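Local coordinates for putative uncharacterized protein (Chaetomium thermophilum, PDB 5T8V) that probably loads cohesin onto chromatin as a member of the Scc2/Nipped-B family, here represented by its C-terminal HEAT-repeat fragment, at residues T1368-M1372 against I1431-L1435; S1254-F1258 against H1272-S1276; H357-R362 against I544-D549; L486-A490 against L595-I599; M780-K785 against D841-V845. One frame throughout, in Å; residues are numbered along the deposited sequence.

Contact 1. Residues T1368-M1372 against I1431-L1435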
# COMPACT_ATOMS: atom_id res chain seq x y z
N THR A 1368 35.53 -6.65 -43.20
CA THR A 1368 34.43 -5.98 -42.51
C THR A 1368 33.65 -6.99 -41.67
O THR A 1368 33.36 -6.74 -40.49
CB THR A 1368 33.51 -5.32 -43.54
OG1 THR A 1368 34.26 -4.39 -44.33
CG2 THR A 1368 32.35 -4.58 -42.84
N ALA A 1369 33.32 -8.14 -42.25
CA ALA A 1369 32.74 -9.24 -41.49
C ALA A 1369 33.58 -9.55 -40.26
O ALA A 1369 33.06 -9.62 -39.14
CB ALA A 1369 32.64 -10.49 -42.37
N ALA A 1370 34.89 -9.73 -40.45
CA ALA A 1370 35.78 -9.94 -39.32
C ALA A 1370 35.60 -8.86 -38.27
O ALA A 1370 35.30 -9.15 -37.11
CB ALA A 1370 37.23 -9.98 -39.81
N SER A 1371 35.75 -7.60 -38.67
CA SER A 1371 35.73 -6.48 -37.73
C SER A 1371 34.44 -6.47 -36.91
O SER A 1371 34.48 -6.47 -35.67
CB SER A 1371 35.90 -5.16 -38.49
OG SER A 1371 37.12 -5.12 -39.20
N MET A 1372 33.29 -6.44 -37.58
CA MET A 1372 32.00 -6.34 -36.91
C MET A 1372 31.93 -7.23 -35.68
O MET A 1372 31.43 -6.81 -34.63
CB MET A 1372 30.87 -6.71 -37.87
CG MET A 1372 30.53 -5.65 -38.89
SD MET A 1372 29.06 -6.08 -39.84
CE MET A 1372 29.60 -7.60 -40.62
N ILE A 1431 26.39 -1.64 -35.63
CA ILE A 1431 27.59 -2.37 -36.02
C ILE A 1431 27.23 -3.49 -36.99
O ILE A 1431 27.93 -3.72 -37.98
CB ILE A 1431 28.31 -2.92 -34.78
CG1 ILE A 1431 28.73 -1.77 -33.85
CG2 ILE A 1431 29.54 -3.74 -35.18
CD1 ILE A 1431 29.01 -2.21 -32.43
N MET A 1432 26.12 -4.18 -36.73
CA MET A 1432 25.68 -5.31 -37.54
C MET A 1432 24.97 -4.89 -38.82
O MET A 1432 24.39 -5.74 -39.50
CB MET A 1432 24.77 -6.22 -36.71
CG MET A 1432 25.48 -6.89 -35.54
SD MET A 1432 26.68 -8.13 -36.07
CE MET A 1432 27.49 -8.50 -34.52
N GLY A 1433 24.99 -3.60 -39.15
CA GLY A 1433 24.50 -3.13 -40.43
C GLY A 1433 25.57 -2.72 -41.41
O GLY A 1433 25.25 -2.13 -42.45
N ALA A 1434 26.85 -3.01 -41.14
CA ALA A 1434 27.93 -2.53 -42.00
C ALA A 1434 27.90 -3.21 -43.36
O ALA A 1434 28.00 -2.54 -44.40
CB ALA A 1434 29.28 -2.76 -41.32
N LEU A 1435 27.76 -4.54 -43.39
CA LEU A 1435 27.77 -5.28 -44.65
C LEU A 1435 26.48 -5.16 -45.43
O LEU A 1435 26.28 -5.93 -46.38
CB LEU A 1435 28.09 -6.75 -44.39
CG LEU A 1435 29.52 -7.05 -43.94
CD1 LEU A 1435 29.75 -8.55 -43.84
CD2 LEU A 1435 30.53 -6.45 -44.88

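Contact 2. Residues S1254-F1258 against H1272-S1276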
# COMPACT_ATOMS: atom_id res chain seq x y z
N SER A 1254 34.65 -18.53 -26.54
CA SER A 1254 35.49 -19.32 -27.43
C SER A 1254 34.75 -19.68 -28.71
O SER A 1254 35.38 -19.88 -29.75
CB SER A 1254 35.98 -20.58 -26.71
OG SER A 1254 36.82 -20.24 -25.62
N GLN A 1255 33.42 -19.77 -28.65
CA GLN A 1255 32.65 -20.05 -29.85
C GLN A 1255 32.59 -18.87 -30.80
O GLN A 1255 32.09 -19.02 -31.92
CB GLN A 1255 31.23 -20.48 -29.46
CG GLN A 1255 31.12 -21.92 -28.98
CD GLN A 1255 30.98 -22.91 -30.13
OE1 GLN A 1255 30.14 -22.74 -31.01
NE2 GLN A 1255 31.82 -23.94 -30.12
N ILE A 1256 33.09 -17.70 -30.39
CA ILE A 1256 33.07 -16.53 -31.25
C ILE A 1256 34.37 -16.38 -32.04
O ILE A 1256 34.39 -15.65 -33.04
CB ILE A 1256 32.81 -15.25 -30.43
CG1 ILE A 1256 31.58 -15.43 -29.54
CG2 ILE A 1256 32.57 -14.07 -31.35
CD1 ILE A 1256 31.36 -14.33 -28.53
N ASP A 1257 35.44 -17.05 -31.63
CA ASP A 1257 36.71 -17.01 -32.36
C ASP A 1257 36.47 -17.40 -33.81
O ASP A 1257 35.46 -18.03 -34.13
CB ASP A 1257 37.74 -17.93 -31.71
CG ASP A 1257 39.15 -17.40 -31.83
OD1 ASP A 1257 39.40 -16.54 -32.70
OD2 ASP A 1257 40.02 -17.84 -31.05
N PHE A 1258 37.39 -17.05 -34.70
CA PHE A 1258 37.17 -17.25 -36.13
C PHE A 1258 38.51 -17.40 -36.84
O PHE A 1258 39.56 -17.03 -36.33
CB PHE A 1258 36.38 -16.10 -36.74
CG PHE A 1258 36.96 -14.75 -36.46
CD1 PHE A 1258 36.65 -14.07 -35.28
CD2 PHE A 1258 37.81 -14.14 -37.37
CE1 PHE A 1258 37.19 -12.83 -35.02
CE2 PHE A 1258 38.35 -12.90 -37.11
CZ PHE A 1258 38.03 -12.24 -35.94
N HIS A 1272 28.83 -17.22 -39.40
CA HIS A 1272 29.52 -17.03 -38.13
C HIS A 1272 29.30 -15.64 -37.55
O HIS A 1272 29.47 -15.46 -36.34
CB HIS A 1272 31.02 -17.28 -38.31
CG HIS A 1272 31.80 -17.19 -37.04
ND1 HIS A 1272 31.46 -17.91 -35.91
CD2 HIS A 1272 32.89 -16.47 -36.71
CE1 HIS A 1272 32.32 -17.63 -34.94
NE2 HIS A 1272 33.20 -16.76 -35.40
N VAL A 1273 28.92 -14.66 -38.37
CA VAL A 1273 28.60 -13.33 -37.85
C VAL A 1273 27.20 -13.32 -37.25
O VAL A 1273 26.97 -12.71 -36.20
CB VAL A 1273 28.76 -12.27 -38.95
CG1 VAL A 1273 28.24 -10.91 -38.47
CG2 VAL A 1273 30.21 -12.16 -39.37
N GLN A 1274 26.25 -13.99 -37.90
CA GLN A 1274 24.92 -14.13 -37.33
C GLN A 1274 24.98 -14.90 -36.01
O GLN A 1274 24.35 -14.51 -35.02
CB GLN A 1274 23.99 -14.83 -38.32
CG GLN A 1274 22.53 -14.89 -37.90
CD GLN A 1274 21.88 -13.52 -37.86
OE1 GLN A 1274 21.71 -12.86 -38.89
NE2 GLN A 1274 21.51 -13.08 -36.66
N TYR A 1275 25.75 -15.99 -35.99
CA TYR A 1275 25.91 -16.78 -34.77
C TYR A 1275 26.61 -15.97 -33.68
O TYR A 1275 26.15 -15.90 -32.54
CB TYR A 1275 26.68 -18.06 -35.10
CG TYR A 1275 26.93 -18.99 -33.94
CD1 TYR A 1275 25.90 -19.36 -33.09
CD2 TYR A 1275 28.19 -19.52 -33.72
CE1 TYR A 1275 26.13 -20.22 -32.03
CE2 TYR A 1275 28.43 -20.38 -32.67
CZ TYR A 1275 27.40 -20.73 -31.83
OH TYR A 1275 27.64 -21.59 -30.78
N SER A 1276 27.73 -15.34 -34.03
CA SER A 1276 28.46 -14.51 -33.08
C SER A 1276 27.55 -13.45 -32.46
O SER A 1276 27.50 -13.30 -31.24
CB SER A 1276 29.66 -13.86 -33.76
OG SER A 1276 30.58 -14.83 -34.23

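Contact 3. Residues H357-R362 against I544-D549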
# COMPACT_ATOMS: atom_id res chain seq x y z
N HIS A 357 -18.39 51.14 -2.38
CA HIS A 357 -17.93 49.86 -1.84
C HIS A 357 -16.48 49.57 -2.22
O HIS A 357 -15.73 49.00 -1.42
CB HIS A 357 -18.84 48.73 -2.32
CG HIS A 357 -19.25 48.84 -3.76
ND1 HIS A 357 -18.43 48.44 -4.80
CD2 HIS A 357 -20.38 49.32 -4.33
CE1 HIS A 357 -19.05 48.66 -5.94
NE2 HIS A 357 -20.23 49.20 -5.69
N SER A 358 -16.06 49.96 -3.42
CA SER A 358 -14.68 49.72 -3.84
C SER A 358 -13.71 50.38 -2.87
O SER A 358 -12.72 49.76 -2.44
CB SER A 358 -14.47 50.24 -5.26
OG SER A 358 -13.13 50.08 -5.67
N THR A 359 -13.97 51.63 -2.50
CA THR A 359 -13.07 52.35 -1.61
C THR A 359 -13.08 51.74 -0.21
O THR A 359 -12.03 51.63 0.43
CB THR A 359 -13.45 53.83 -1.55
OG1 THR A 359 -13.53 54.35 -2.88
CG2 THR A 359 -12.41 54.61 -0.76
N ALA A 360 -14.26 51.35 0.28
CA ALA A 360 -14.33 50.67 1.57
C ALA A 360 -13.48 49.41 1.56
O ALA A 360 -12.71 49.16 2.50
CB ALA A 360 -15.79 50.34 1.90
N ILE A 361 -13.59 48.62 0.50
CA ILE A 361 -12.79 47.41 0.38
C ILE A 361 -11.31 47.75 0.38
O ILE A 361 -10.50 47.05 1.01
CB ILE A 361 -13.18 46.64 -0.90
CG1 ILE A 361 -14.60 46.07 -0.76
CG2 ILE A 361 -12.17 45.52 -1.21
CD1 ILE A 361 -14.73 44.88 0.18
N ARG A 362 -10.92 48.81 -0.32
CA ARG A 362 -9.50 49.13 -0.41
C ARG A 362 -8.95 49.60 0.93
O ARG A 362 -7.84 49.21 1.33
CB ARG A 362 -9.27 50.18 -1.50
CG ARG A 362 -7.90 50.12 -2.18
CD ARG A 362 -7.55 48.72 -2.65
NE ARG A 362 -8.67 48.06 -3.32
CZ ARG A 362 -8.87 46.75 -3.35
NH1 ARG A 362 -8.04 45.92 -2.74
NH2 ARG A 362 -9.92 46.26 -4.00
N ILE A 544 -13.22 39.17 3.32
CA ILE A 544 -14.09 40.12 2.64
C ILE A 544 -13.37 40.71 1.43
O ILE A 544 -13.91 40.71 0.31
CB ILE A 544 -14.54 41.22 3.62
CG1 ILE A 544 -15.48 40.64 4.68
CG2 ILE A 544 -15.23 42.37 2.88
CD1 ILE A 544 -15.60 41.49 5.91
N CYS A 545 -12.15 41.20 1.63
CA CYS A 545 -11.41 41.80 0.53
C CYS A 545 -11.20 40.80 -0.61
O CYS A 545 -11.40 41.14 -1.78
CB CYS A 545 -10.07 42.33 1.03
SG CYS A 545 -10.23 43.69 2.20
N THR A 546 -10.79 39.57 -0.29
CA THR A 546 -10.57 38.58 -1.33
C THR A 546 -11.86 38.28 -2.08
O THR A 546 -11.86 38.17 -3.31
CB THR A 546 -10.00 37.29 -0.72
OG1 THR A 546 -8.68 37.55 -0.23
CG2 THR A 546 -9.94 36.17 -1.76
N CYS A 547 -12.97 38.14 -1.35
CA CYS A 547 -14.26 37.90 -1.99
C CYS A 547 -14.59 39.01 -2.98
O CYS A 547 -14.92 38.74 -4.14
CB CYS A 547 -15.34 37.78 -0.92
SG CYS A 547 -17.05 37.80 -1.54
N TYR A 548 -14.48 40.27 -2.54
CA TYR A 548 -14.83 41.38 -3.42
C TYR A 548 -13.88 41.45 -4.62
O TYR A 548 -14.32 41.74 -5.74
CB TYR A 548 -14.80 42.69 -2.64
CG TYR A 548 -15.08 43.92 -3.47
CD1 TYR A 548 -14.06 44.55 -4.17
CD2 TYR A 548 -16.35 44.46 -3.54
CE1 TYR A 548 -14.30 45.68 -4.92
CE2 TYR A 548 -16.61 45.59 -4.29
CZ TYR A 548 -15.58 46.20 -4.98
OH TYR A 548 -15.81 47.32 -5.73
N ASP A 549 -12.59 41.20 -4.41
CA ASP A 549 -11.61 41.30 -5.48
C ASP A 549 -11.61 40.10 -6.41
O ASP A 549 -10.96 40.16 -7.46
CB ASP A 549 -10.20 41.48 -4.89
CG ASP A 549 -10.01 42.83 -4.22
OD1 ASP A 549 -10.71 43.79 -4.61
OD2 ASP A 549 -9.16 42.93 -3.31

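Contact 4. Residues L486-A490 against L595-I599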
# COMPACT_ATOMS: atom_id res chain seq x y z
N LEU A 486 -26.06 27.35 9.10
CA LEU A 486 -24.80 26.62 9.17
C LEU A 486 -24.91 25.26 8.49
O LEU A 486 -23.92 24.77 7.94
CB LEU A 486 -24.37 26.44 10.62
CG LEU A 486 -24.02 27.70 11.41
CD1 LEU A 486 -23.78 27.34 12.87
CD2 LEU A 486 -22.81 28.40 10.82
N SER A 487 -26.08 24.63 8.55
CA SER A 487 -26.24 23.31 7.94
C SER A 487 -26.18 23.40 6.42
O SER A 487 -25.46 22.64 5.77
CB SER A 487 -27.55 22.68 8.40
OG SER A 487 -27.74 21.40 7.81
N ASP A 488 -26.93 24.34 5.84
CA ASP A 488 -26.86 24.54 4.40
C ASP A 488 -25.45 24.95 3.97
O ASP A 488 -24.92 24.44 2.98
CB ASP A 488 -27.88 25.59 3.96
CG ASP A 488 -27.86 25.84 2.47
OD1 ASP A 488 -28.29 24.95 1.70
OD2 ASP A 488 -27.42 26.94 2.06
N LEU A 489 -24.84 25.86 4.73
CA LEU A 489 -23.50 26.33 4.38
C LEU A 489 -22.48 25.19 4.45
O LEU A 489 -21.57 25.12 3.62
CB LEU A 489 -23.10 27.47 5.31
CG LEU A 489 -21.78 28.17 5.00
CD1 LEU A 489 -21.82 28.83 3.63
CD2 LEU A 489 -21.46 29.18 6.09
N ALA A 490 -22.62 24.31 5.44
CA ALA A 490 -21.73 23.16 5.53
C ALA A 490 -21.95 22.20 4.37
O ALA A 490 -20.99 21.69 3.79
CB ALA A 490 -21.94 22.43 6.86
N LEU A 595 -19.07 24.19 14.75
CA LEU A 595 -19.44 23.97 13.36
C LEU A 595 -19.10 25.18 12.50
O LEU A 595 -18.60 25.04 11.38
CB LEU A 595 -20.94 23.65 13.25
CG LEU A 595 -21.49 23.47 11.83
CD1 LEU A 595 -20.68 22.45 11.04
CD2 LEU A 595 -22.94 23.05 11.88
N SER A 596 -19.36 26.38 13.01
CA SER A 596 -19.03 27.60 12.27
C SER A 596 -17.55 27.65 11.93
O SER A 596 -17.16 27.74 10.76
CB SER A 596 -19.44 28.83 13.08
OG SER A 596 -20.84 28.85 13.30
N TYR A 597 -16.70 27.57 12.95
CA TYR A 597 -15.27 27.66 12.72
C TYR A 597 -14.78 26.52 11.82
O TYR A 597 -13.88 26.73 11.00
CB TYR A 597 -14.51 27.65 14.05
CG TYR A 597 -13.03 27.88 13.88
CD1 TYR A 597 -12.54 29.10 13.43
CD2 TYR A 597 -12.12 26.88 14.16
CE1 TYR A 597 -11.19 29.32 13.27
CE2 TYR A 597 -10.77 27.08 14.00
CZ TYR A 597 -10.31 28.30 13.55
OH TYR A 597 -8.96 28.51 13.39
N SER A 598 -15.38 25.33 11.94
CA SER A 598 -14.98 24.23 11.07
C SER A 598 -15.33 24.53 9.62
O SER A 598 -14.54 24.24 8.71
CB SER A 598 -15.66 22.94 11.54
OG SER A 598 -15.36 22.67 12.90
N ILE A 599 -16.52 25.10 9.38
CA ILE A 599 -16.87 25.52 8.03
C ILE A 599 -15.85 26.52 7.51
O ILE A 599 -15.40 26.43 6.36
CB ILE A 599 -18.30 26.11 8.02
CG1 ILE A 599 -19.32 25.00 8.25
CG2 ILE A 599 -18.60 26.80 6.69
CD1 ILE A 599 -20.65 25.50 8.77

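Contact 5. Residues M780-K785 against D841-V845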
# COMPACT_ATOMS: atom_id res chain seq x y z
N MET A 780 -21.64 -25.48 -6.69
CA MET A 780 -20.70 -26.39 -7.32
C MET A 780 -20.95 -26.49 -8.82
O MET A 780 -20.02 -26.37 -9.62
CB MET A 780 -20.79 -27.77 -6.66
CG MET A 780 -20.40 -27.78 -5.20
SD MET A 780 -20.41 -29.44 -4.49
CE MET A 780 -18.96 -30.12 -5.26
N VAL A 781 -22.21 -26.69 -9.21
CA VAL A 781 -22.54 -26.79 -10.63
C VAL A 781 -22.07 -25.55 -11.37
O VAL A 781 -21.40 -25.63 -12.41
CB VAL A 781 -24.05 -27.03 -10.81
CG1 VAL A 781 -24.42 -27.04 -12.29
CG2 VAL A 781 -24.46 -28.34 -10.17
N GLN A 782 -22.43 -24.37 -10.85
CA GLN A 782 -21.98 -23.13 -11.48
C GLN A 782 -20.47 -23.06 -11.55
O GLN A 782 -19.90 -22.62 -12.56
CB GLN A 782 -22.53 -21.92 -10.71
CG GLN A 782 -23.98 -21.58 -11.02
CD GLN A 782 -24.44 -20.29 -10.36
OE1 GLN A 782 -25.51 -20.24 -9.77
NE2 GLN A 782 -23.62 -19.24 -10.47
N THR A 783 -19.78 -23.50 -10.50
CA THR A 783 -18.33 -23.40 -10.46
C THR A 783 -17.68 -24.28 -11.53
O THR A 783 -16.76 -23.83 -12.23
CB THR A 783 -17.80 -23.77 -9.08
OG1 THR A 783 -18.41 -22.92 -8.09
CG2 THR A 783 -16.28 -23.61 -9.00
N VAL A 784 -18.14 -25.52 -11.68
CA VAL A 784 -17.53 -26.40 -12.67
C VAL A 784 -17.94 -25.98 -14.08
O VAL A 784 -17.15 -26.07 -15.03
CB VAL A 784 -17.89 -27.88 -12.40
CG1 VAL A 784 -17.51 -28.26 -10.97
CG2 VAL A 784 -19.37 -28.15 -12.66
N LYS A 785 -19.18 -25.51 -14.24
CA LYS A 785 -19.62 -25.01 -15.54
C LYS A 785 -18.84 -23.77 -15.95
O LYS A 785 -18.68 -23.50 -17.15
CB LYS A 785 -21.12 -24.71 -15.52
CG LYS A 785 -21.60 -23.81 -16.65
CD LYS A 785 -23.07 -24.04 -16.96
CE LYS A 785 -23.64 -22.95 -17.87
NZ LYS A 785 -24.09 -21.75 -17.10
N ASP A 841 -25.58 -29.72 -16.66
CA ASP A 841 -24.57 -29.11 -15.81
C ASP A 841 -24.42 -29.85 -14.49
O ASP A 841 -23.32 -29.92 -13.94
CB ASP A 841 -24.93 -27.64 -15.55
CG ASP A 841 -24.97 -26.83 -16.83
OD1 ASP A 841 -24.25 -27.19 -17.79
OD2 ASP A 841 -25.72 -25.82 -16.88
N VAL A 842 -25.51 -30.41 -13.95
CA VAL A 842 -25.42 -31.21 -12.74
C VAL A 842 -24.65 -32.50 -13.02
O VAL A 842 -23.82 -32.93 -12.21
CB VAL A 842 -26.83 -31.50 -12.18
CG1 VAL A 842 -26.75 -32.41 -10.96
CG2 VAL A 842 -27.54 -30.20 -11.84
N LEU A 843 -24.92 -33.13 -14.16
CA LEU A 843 -24.23 -34.36 -14.49
C LEU A 843 -22.74 -34.13 -14.74
O LEU A 843 -21.95 -35.07 -14.60
CB LEU A 843 -24.88 -35.01 -15.71
CG LEU A 843 -26.32 -35.45 -15.46
CD1 LEU A 843 -27.01 -35.78 -16.77
CD2 LEU A 843 -26.38 -36.65 -14.52
N GLN A 844 -22.34 -32.91 -15.11
CA GLN A 844 -20.92 -32.65 -15.27
C GLN A 844 -20.17 -32.75 -13.94
O GLN A 844 -19.01 -33.16 -13.92
CB GLN A 844 -20.70 -31.28 -15.91
CG GLN A 844 -20.94 -31.25 -17.41
CD GLN A 844 -20.09 -32.27 -18.15
OE1 GLN A 844 -20.60 -33.25 -18.68
NE2 GLN A 844 -18.78 -32.04 -18.17
N VAL A 845 -20.82 -32.39 -12.84
CA VAL A 845 -20.19 -32.51 -11.52
C VAL A 845 -20.39 -33.90 -10.94
O VAL A 845 -19.48 -34.46 -10.31
CB VAL A 845 -20.70 -31.41 -10.57
CG1 VAL A 845 -22.21 -31.39 -10.50
CG2 VAL A 845 -20.12 -31.58 -9.17

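Contact 1. Residues T1368-M1372 against I1431-L1435
The hydroxyl of T1368 has two hydrogen-bonded backbone partners, while its methyl meets L1435. OG1 is bound to O of L1364, one turn back in the same helix, and to O of M1442 in helix 1439-1452. With OG1 beside the backbone N (chi1 -57°), CG2 takes the place opposite N and is turned to the loop. CG2 of T1368 lies 3.9 Å from CB of A1434 and also touches the end of L1435. The side chain of L1435 is poorly ordered, so its exact fit is uncertain.

M1372 carries most of the rest. Its chain runs straight to SD and then bends at chi3 (-61°). SD passes 3.2 Å from the backbone O of I1431, and it lies 3.6 Å from CB of A1434. The bend sends CE onto the isobutyl group of L1435, where it is 3.4 Å from CD1. The same methyl, CD1 of L1435, is also 3.8 Å from CB of A1369. At the far end, CG2 of I1431 comes alongside the backbone of M1372, 3.6 Å from its O.

The loop leaves helix 1422-1431 as a type I turn from I1431 to A1434, closed by a weak bond from A1434 N to I1431 O. This turn puts A1434 and L1435 against helix 1364-1387. P1270 adds to the apolar surface beside A1369 and L1435. Cutting M1372 back to an alanine would remove SD and CE, and is likely to open a gap against A1434 and L1435. No hydrogen bond joins the two segments. Their hold is apolar, and the hydroxyl of T1368 is satisfied by backbone oxygens instead.

Contact 2. Residues S1254-F1258 against H1272-S1276
A helix-loop-helix connection in the Scc2 C-terminal region is closed where H1272, at the start of helix 1271-1284, reaches the loop after helix 1243-1254. CG of H1272 is anti to the backbone N (chi1 -176°), which carries the ring to the backbone of the loop. NE2 donates to O of I1256 at 2.9 Å. The bond is bent, with an angle of 140° at the hydrogen, and the donor stands above the carbonyl plane. O of Q1255 sits at the ring edge, 3.3 Å from CE1 of H1272. CB of F1258 packs 3.5 Å from CD2 of H1272. OG of S1276 lies over one face of the imidazole. On this side, CG2 of I1256 rests 3.6 Å from OG of S1276, and helix 1364-1387 covers I1256 through I1373 and I1377.

A second bond lies one turn further along the helix. OH of Y1275 donates to OE1 of Q1255 at 2.8 Å. The amide plane stands 76° from the tyrosine ring, and OE1 comes in at the ring edge. Q1205 adds a weak bond to the same OE1. In the loop, OD1 of D1257 accepts from N of F1258 and also bonds T1308.

A leucine in place of H1272 would probably leave O of I1256 without its donor from this helix and set the loop freer to move. Acceptance by O of I1256 is consistent with a proton on NE2. The loop is thus tied to the helix by two side-chain hydrogen bonds.

Contact 3. Residues H357-R362 against I544-D549
The ring of Y548 receives I361 on one face and has polar groups at its edge. CG1 of I361 stands over that face, 3.7 Å from the ring centroid and 19° off the normal. With chi1 at 177°, the ring of Y548 swings clear of its own backbone N and extends across helix 357-391. At the far edge, OH of Y548 is hydrogen-bonded to ND1 of H357 at 3.0 Å; either group could be the donor. OH lies in the plane of the imidazole. The two rings meet rim to rim with planes 55° apart, neither over the other. CB of S358 also touches the hydroxyl.

The other flat pair is a salt bridge. R362 grips D549 end-on, one nitrogen to each oxygen. NH2 of R362 is 2.7 Å from OD1 of D549, and NH1 is 3.2 Å from OD2. Both oxygens are met on their syn sides, and the guanidinium and carboxylate are nearly coplanar. The pairing probably holds the guanidinium from turning. D365 lies near NH1 as a long, weak second partner.

Between these two polar pairs is the apolar part. CD1 of I361 reaches CG2 of I544 at 3.7 Å. CG2 of I361 lies 4.3 Å from SG of C545. I544 also leans on L565 and L569 of helix 556-574.

I361 is a knob set into a hole formed by I544, C545, Y548 and D549. The short segments cross obliquely in a broadly antiparallel sense, their axes 10.1 Å apart at closest approach. I361 thus makes a knobs-into-holes contact between two helices of an alpha-helical HEAT-repeat protein.

Contact 4. Residues L486-A490 against L595-I599
L486 is the first contact residue of this segment, where helix 481-494 packs on helix 590-602, two helices of the HEAT-repeat array that run nearly side by side here. The axes of the short segments are 10.3 Å apart at closest approach, and their directions differ by 24°. CB of L486 meets CD2 of L595 at 3.9 Å. Both methyls of L486 straddle OG of S596; CD2 is 3.2 Å from it. That hydroxyl is spent on its own helix, where it bonds O of Q592. It therefore presents a satisfied polar atom to the leucine.

L489 comes next on this face. Its chi1 of -174° turns the isobutyl group away from N and brings CD2 to CG2 of I599 at 3.8 Å. The two side chains cross at a slant. H502 and M503 in the short helix 500-503 also touch L489, and M503 reaches I599.

A490 ends the segment. Its small side chain lets I599 approach closely: the CA atoms of A490 and I599 are 6.0 Å apart. V470 and A474 of helix 446-474 lie against A490 as well. CD1 of I599 spans the turn, lying 3.5 Å from O of L486 and 3.8 Å from CB of A490.

Contact 5. Residues M780-K785 against D841-V845
V781 is the apolar centre where helix 773-786 crosses helix 839-852, two helices of the HEAT-repeat array. The short segments are almost perpendicular, at 84°, with axes 8.7 Å apart at closest approach. CG2 of V781 points to V842, whose CG2 is 4.0 Å away. It also faces V845. The placing of CG1 of V845 is doubtful in the model, so this pair is less certain.

V845 has further neighbours. CG2 of V784 approaches CB of V845 at 4.1 Å, the two side chains crossing at about a right angle. CE of M780 lies 4.3 Å from CG2 of V845. F849 and I848, further along the second helix, take up M780 and V784 and extend the apolar patch.

On the other side of V781 the contact turns polar. CG1 of V781, placed opposite N by a chi1 of 176°, rests against CB of D841 at 3.4 Å. P837 packs on V781 from the loop before the helix. K785 lies across the carboxylate of D841 with its aliphatic chain. It stays extended as far as CE and bends only at chi4. CD of K785 comes 3.2 Å from OD2 of D841, while NZ stays 4.4 Å from OD2, too far for a salt bridge.

How the contacts relate
Following the chain from the N terminus, contact 3 comes first and joins helix 357-391 to helix 527-550, closing a loop of 181 residues. Contact 4 opens inside that loop, at helix 481-494, and closes beyond it at helix 590-602, so contacts 3 and 4 cross. Their centres are about 23 Å apart, yet they do not touch. Contact 5 follows in series and closes a shorter loop, about 58 Å from contact 4 between centres. Contact 2 closes the shortest loop, joining the end of helix 1243-1254 to helix 1271-1284. Contact 1 ties helix 1364-1387 to the turn between helices 1422-1431 and 1439-1452. Contacts 1 and 2 touch, through A1369 and V1273 and through A1370 and F1258.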